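Local coordinates for protein 16 kDa beta-galactoside-binding lectin (Gallus gallus, PDB 1QMJ) that binds beta-galactosides such as lactose as a homodimeric galectin and may take part in regulating differentiation, at residues 15-29 with 77-89. Numbering follows the deposited sequence.
With BME (beta-mercaptoethanol), chain D; BME (beta-mercaptoethanol), chain C.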
loop_
_atom_site.group_PDB
_atom_site.type_symbol
_atom_site.label_atom_id
_atom_site.label_comp_id
_atom_site.label_asym_id
_atom_site.label_seq_id
_atom_site.Cartn_x
_atom_site.Cartn_y
_atom_site.Cartn_z
ATOM N N CYS A 15 -4.908 -13.184 -2.495
ATOM C CA CYS A 15 -5.716 -12.520 -1.471
ATOM C C CYS A 15 -5.085 -11.183 -1.062
ATOM O O CYS A 15 -3.872 -11.088 -0.839
ATOM C CB CYS A 15 -5.811 -13.430 -0.237
ATOM S SG CYS A 15 -6.615 -12.616 1.228
ATOM N N VAL A 16 -5.949 -10.188 -0.985
ATOM C CA VAL A 16 -5.579 -8.825 -0.576
ATOM C C VAL A 16 -6.275 -8.525 0.741
ATOM O O VAL A 16 -7.508 -8.502 0.822
ATOM C CB VAL A 16 -6.024 -7.801 -1.626
ATOM C CG1 VAL A 16 -5.810 -6.354 -1.171
ATOM C CG2 VAL A 16 -5.276 -7.932 -2.952
ATOM N N LYS A 17 -5.479 -8.304 1.755
ATOM C CA LYS A 17 -6.003 -8.026 3.092
ATOM C C LYS A 17 -5.730 -6.594 3.519
ATOM O O LYS A 17 -4.582 -6.131 3.509
ATOM C CB LYS A 17 -5.349 -8.937 4.122
ATOM C CG LYS A 17 -5.607 -10.420 3.879
ATOM C CD LYS A 17 -5.039 -11.293 4.995
ATOM C CE LYS A 17 -5.559 -12.728 4.966
ATOM N NZ LYS A 17 -5.464 -13.393 6.273
ATOM N N VAL A 18 -6.805 -5.938 3.883
ATOM C CA VAL A 18 -6.762 -4.564 4.366
ATOM C C VAL A 18 -7.186 -4.546 5.827
ATOM O O VAL A 18 -8.329 -4.878 6.163
ATOM C CB VAL A 18 -7.713 -3.667 3.569
ATOM C CG1 VAL A 18 -7.747 -2.228 4.097
ATOM C CG2 VAL A 18 -7.341 -3.556 2.091
ATOM N N LYS A 19 -6.247 -4.167 6.659
ATOM C CA LYS A 19 -6.469 -4.068 8.104
ATOM C C LYS A 19 -6.531 -2.599 8.486
ATOM O O LYS A 19 -5.773 -1.772 7.968
ATOM C CB LYS A 19 -5.326 -4.734 8.871
ATOM C CG LYS A 19 -4.999 -6.142 8.379
ATOM C CD LYS A 19 -3.883 -6.807 9.190
ATOM C CE LYS A 19 -4.337 -7.249 10.586
ATOM N NZ LYS A 19 -4.549 -6.122 11.507
ATOM N N GLY A 20 -7.433 -2.291 9.386
ATOM C CA GLY A 20 -7.608 -0.913 9.847
ATOM C C GLY A 20 -8.627 -0.841 10.971
ATOM O O GLY A 20 -9.049 -1.867 11.523
ATOM N N LYS A 21 -8.986 0.382 11.268
ATOM C CA LYS A 21 -9.945 0.685 12.318
ATOM C C LYS A 21 -10.985 1.678 11.817
ATOM O O LYS A 21 -10.649 2.715 11.227
ATOM C CB LYS A 21 -9.221 1.303 13.520
ATOM C CG LYS A 21 -10.167 1.681 14.663
ATOM C CD LYS A 21 -9.855 3.049 15.272
ATOM C CE LYS A 21 -10.866 3.471 16.342
ATOM N NZ LYS A 21 -10.912 2.549 17.484
ATOM N N ILE A 22 -12.226 1.323 12.065
ATOM C CA ILE A 22 -13.365 2.165 11.709
ATOM C C ILE A 22 -13.462 3.254 12.776
ATOM O O ILE A 22 -13.473 2.962 13.977
ATOM C CB ILE A 22 -14.655 1.328 11.683
ATOM C CG1 ILE A 22 -14.574 0.110 10.755
ATOM C CG2 ILE A 22 -15.874 2.122 11.211
ATOM C CD1 ILE A 22 -15.713 -0.890 10.979
ATOM N N LEU A 23 -13.522 4.494 12.328
ATOM C CA LEU A 23 -13.605 5.656 13.246
ATOM C C LEU A 23 -14.883 5.563 14.094
ATOM O O LEU A 23 -15.916 5.061 13.641
ATOM C CB LEU A 23 -13.619 6.956 12.454
ATOM C CG LEU A 23 -12.354 7.162 11.617
ATOM C CD1 LEU A 23 -12.188 8.603 11.139
ATOM C CD2 LEU A 23 -11.064 6.824 12.375
ATOM N N SER A 24 -14.762 6.062 15.312
ATOM C CA SER A 24 -15.851 6.045 16.314
ATOM C C SER A 24 -16.997 7.024 15.974
ATOM O O SER A 24 -17.828 7.360 16.830
ATOM C CB SER A 24 -15.300 6.431 17.686
ATOM O OG SER A 24 -14.416 5.423 18.150
ATOM N N ASP A 25 -17.030 7.464 14.736
ATOM C CA ASP A 25 -18.076 8.396 14.253
ATOM C C ASP A 25 -18.157 8.316 12.738
ATOM O O ASP A 25 -18.495 9.297 12.060
ATOM C CB ASP A 25 -17.740 9.828 14.662
ATOM C CG ASP A 25 -16.255 10.149 14.526
ATOM O OD1 ASP A 25 -15.418 9.679 15.386
ATOM O OD2 ASP A 25 -15.842 10.886 13.553
ATOM N N ALA A 26 -17.841 7.141 12.270
ATOM C CA ALA A 26 -17.819 6.826 10.850
ATOM C C ALA A 26 -19.212 6.906 10.223
ATOM O O ALA A 26 -20.181 6.325 10.735
ATOM C CB ALA A 26 -17.297 5.402 10.641
ATOM N N LYS A 27 -19.247 7.639 9.125
ATOM C CA LYS A 27 -20.452 7.810 8.311
ATOM C C LYS A 27 -20.569 6.573 7.444
ATOM O O LYS A 27 -21.675 6.126 7.109
ATOM C CB LYS A 27 -20.313 9.023 7.393
ATOM C CG LYS A 27 -20.637 10.366 8.030
ATOM C CD LYS A 27 -20.608 11.484 6.984
ATOM C CE LYS A 27 -21.060 12.841 7.503
ATOM N NZ LYS A 27 -21.127 13.854 6.437
ATOM N N GLY A 28 -19.374 6.106 7.143
ATOM C CA GLY A 28 -19.116 4.932 6.324
ATOM C C GLY A 28 -17.732 5.081 5.691
ATOM O O GLY A 28 -17.078 6.125 5.817
ATOM N N PHE A 29 -17.321 4.032 5.039
ATOM C CA PHE A 29 -16.038 3.989 4.335
ATOM C C PHE A 29 -16.219 3.115 3.113
ATOM O O PHE A 29 -17.258 2.458 2.954
ATOM C CB PHE A 29 -14.929 3.432 5.241
ATOM C CG PHE A 29 -15.137 1.978 5.648
ATOM C CD1 PHE A 29 -15.952 1.676 6.741
ATOM C CD2 PHE A 29 -14.511 0.953 4.930
ATOM C CE1 PHE A 29 -16.144 0.344 7.119
ATOM C CE2 PHE A 29 -14.702 -0.380 5.307
ATOM C CZ PHE A 29 -15.520 -0.685 6.402
ATOM N N PRO A 77 -22.054 -6.633 9.430
ATOM C CA PRO A 77 -21.188 -7.026 10.551
ATOM C C PRO A 77 -20.245 -5.926 11.029
ATOM O O PRO A 77 -19.144 -6.250 11.568
ATOM C CB PRO A 77 -20.309 -8.110 9.989
ATOM C CG PRO A 77 -20.657 -8.273 8.516
ATOM C CD PRO A 77 -21.740 -7.302 8.161
ATOM N N PHE A 78 -20.594 -4.663 10.868
ATOM C CA PHE A 78 -19.662 -3.577 11.287
ATOM C C PHE A 78 -20.261 -2.640 12.344
ATOM O O PHE A 78 -21.475 -2.427 12.401
ATOM C CB PHE A 78 -19.273 -2.706 10.084
ATOM C CG PHE A 78 -18.702 -3.504 8.902
ATOM C CD1 PHE A 78 -17.378 -3.966 8.933
ATOM C CD2 PHE A 78 -19.505 -3.769 7.784
ATOM C CE1 PHE A 78 -16.861 -4.691 7.848
ATOM C CE2 PHE A 78 -18.988 -4.493 6.702
ATOM C CZ PHE A 78 -17.666 -4.953 6.734
ATOM N N GLN A 79 -19.347 -2.114 13.145
ATOM C CA GLN A 79 -19.647 -1.164 14.229
ATOM C C GLN A 79 -18.516 -0.134 14.294
ATOM O O GLN A 79 -17.348 -0.454 14.040
ATOM C CB GLN A 79 -19.754 -1.903 15.568
ATOM C CG GLN A 79 -20.947 -2.861 15.631
ATOM C CD GLN A 79 -21.040 -3.624 16.956
ATOM O OE1 GLN A 79 -20.015 -3.955 17.551
ATOM N NE2 GLN A 79 -22.222 -3.928 17.460
ATOM N N GLN A 80 -18.886 1.085 14.629
ATOM C CA GLN A 80 -17.926 2.198 14.732
ATOM C C GLN A 80 -16.930 1.939 15.874
ATOM O O GLN A 80 -17.314 1.489 16.963
ATOM C CB GLN A 80 -18.660 3.510 15.017
ATOM C CG GLN A 80 -19.604 3.937 13.890
ATOM C CD GLN A 80 -20.593 5.018 14.328
ATOM O OE1 GLN A 80 -20.876 5.941 13.565
ATOM N NE2 GLN A 80 -21.141 4.960 15.527
ATOM N N GLY A 81 -15.670 2.239 15.573
ATOM C CA GLY A 81 -14.543 2.082 16.521
ATOM C C GLY A 81 -14.022 0.646 16.503
ATOM O O GLY A 81 -13.213 0.242 17.353
ATOM N N ASP A 82 -14.498 -0.082 15.530
ATOM C CA ASP A 82 -14.144 -1.485 15.351
ATOM C C ASP A 82 -12.928 -1.648 14.437
ATOM O O ASP A 82 -12.843 -1.027 13.368
ATOM C CB ASP A 82 -15.314 -2.230 14.722
ATOM C CG ASP A 82 -16.237 -2.866 15.755
ATOM O OD1 ASP A 82 -16.216 -2.453 16.978
ATOM O OD2 ASP A 82 -17.035 -3.815 15.405
ATOM N N LYS A 83 -12.026 -2.492 14.908
ATOM C CA LYS A 83 -10.793 -2.842 14.191
ATOM C C LYS A 83 -11.063 -4.121 13.410
ATOM O O LYS A 83 -11.210 -5.206 13.993
ATOM C CB LYS A 83 -9.652 -3.068 15.183
ATOM C CG LYS A 83 -9.127 -1.771 15.800
ATOM C CD LYS A 83 -8.597 -1.961 17.222
ATOM C CE LYS A 83 -8.349 -0.638 17.949
ATOM N NZ LYS A 83 -8.129 -0.809 19.393
ATOM N N VAL A 84 -11.125 -3.973 12.105
ATOM C CA VAL A 84 -11.417 -5.100 11.217
ATOM C C VAL A 84 -10.376 -5.262 10.111
ATOM O O VAL A 84 -9.654 -4.306 9.774
ATOM C CB VAL A 84 -12.779 -4.884 10.546
ATOM C CG1 VAL A 84 -12.802 -3.670 9.612
ATOM C CG2 VAL A 84 -13.220 -6.070 9.690
ATOM N N GLU A 85 -10.379 -6.498 9.617
ATOM C CA GLU A 85 -9.526 -6.969 8.515
ATOM C C GLU A 85 -10.439 -7.443 7.385
ATOM O O GLU A 85 -11.278 -8.339 7.574
ATOM C CB GLU A 85 -8.632 -8.136 8.967
ATOM C CG GLU A 85 -7.707 -8.636 7.843
ATOM C CD GLU A 85 -6.674 -9.668 8.310
ATOM O OE1 GLU A 85 -7.032 -10.642 9.076
ATOM O OE2 GLU A 85 -5.441 -9.565 7.936
ATOM N N ILE A 86 -10.256 -6.829 6.244
ATOM C CA ILE A 86 -11.049 -7.129 5.049
ATOM C C ILE A 86 -10.186 -7.870 4.022
ATOM O O ILE A 86 -9.142 -7.374 3.586
ATOM C CB ILE A 86 -11.561 -5.814 4.459
ATOM C CG1 ILE A 86 -12.455 -5.043 5.440
ATOM C CG2 ILE A 86 -12.392 -6.007 3.192
ATOM C CD1 ILE A 86 -12.524 -3.543 5.146
ATOM N N CYS A 87 -10.654 -9.053 3.662
ATOM C CA CYS A 87 -9.964 -9.919 2.689
ATOM C C CYS A 87 -10.736 -9.943 1.372
ATOM O O CYS A 87 -11.945 -10.220 1.343
ATOM C CB CYS A 87 -9.856 -11.336 3.241
ATOM S SG CYS A 87 -8.776 -11.435 4.750
ATOM N N ILE A 88 -10.002 -9.652 0.316
ATOM C CA ILE A 88 -10.554 -9.595 -1.037
ATOM C C ILE A 88 -9.806 -10.526 -1.997
ATOM O O ILE A 88 -8.569 -10.536 -2.046
ATOM C CB ILE A 88 -10.445 -8.166 -1.573
ATOM C CG1 ILE A 88 -11.289 -7.168 -0.776
ATOM C CG2 ILE A 88 -10.901 -8.036 -3.027
ATOM C CD1 ILE A 88 -10.905 -5.711 -1.042
ATOM N N SER A 89 -10.608 -11.269 -2.721
ATOM C CA SER A 89 -10.156 -12.219 -3.744
ATOM C C SER A 89 -11.215 -12.233 -4.837
ATOM O O SER A 89 -12.329 -11.728 -4.652
ATOM C CB SER A 89 -9.982 -13.622 -3.144
ATOM O OG SER A 89 -11.187 -14.052 -2.534
HETATM C C1 BME D . -8.923 -15.703 0.861
HETATM C C2 BME D . -8.925 -14.521 1.853
HETATM O O1 BME D . -9.546 -15.315 -0.350
HETATM S S2 BME D . -8.590 -12.954 0.994
HETATM C C1 BME C . -11.472 -12.094 7.359
HETATM C C2 BME C . -9.971 -12.386 7.334
HETATM O O1 BME C . -11.717 -11.007 8.222
HETATM S S2 BME C . -9.451 -13.030 5.720
#
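Val18 and Ile86 exchange two backbone hydrogen bonds, Ile86 N to Val18 O being 2.7 Å and almost straight (177°). Val16 with Ile88 repeats this pairing, as does Gly20 with Val84, where the return bond from Val84 N is weak. Strands 16-22 and 83-89 thus run antiparallel in the five-stranded sheet of the galectin beta-sandwich, with 124-131 bonded to the other edge of 16-22. Past the Lys21-Lys83 pair, Ile22 N donates to Asp82 O at 2.8 Å, the closing residue of the type II turn Gln79-Asp82. Lys21 NZ reaches Gly81 O at 3.3 Å from above the carbonyl plane.

On the face carrying Lys17, Lys19 and Glu85, the carboxylate lies across both lysine chains. Glu85 CG is anti to the backbone N (chi1 -179°) and the chain runs on extended, carrying Glu85 OE2 to 3.4 Å from both Lys17 CD and Lys19 CD; Lys17 NZ, 4.2 Å from Glu85 OE2, is too far for a salt bridge. Cys15 and Cys87 each carry beta-mercaptoethanol, probably a crystallisation additive, through a disulfide (SG to S2 2.0 Å).

The opposite face, with Val16, Val18, Ile86 and Ile88, is buried against the sandwich interior. On this inner side Phe29, from strand 29-33 of the facing sheet, turns its edge to the face of Phe78 from the loop before 83-89, a T-shaped stack with planes at 88°, and Phe78 also touches Phe44 and Pro46 of strand 39-47. Ile86 CD1 packs obliquely against Phe29 CE2 at 3.8 Å.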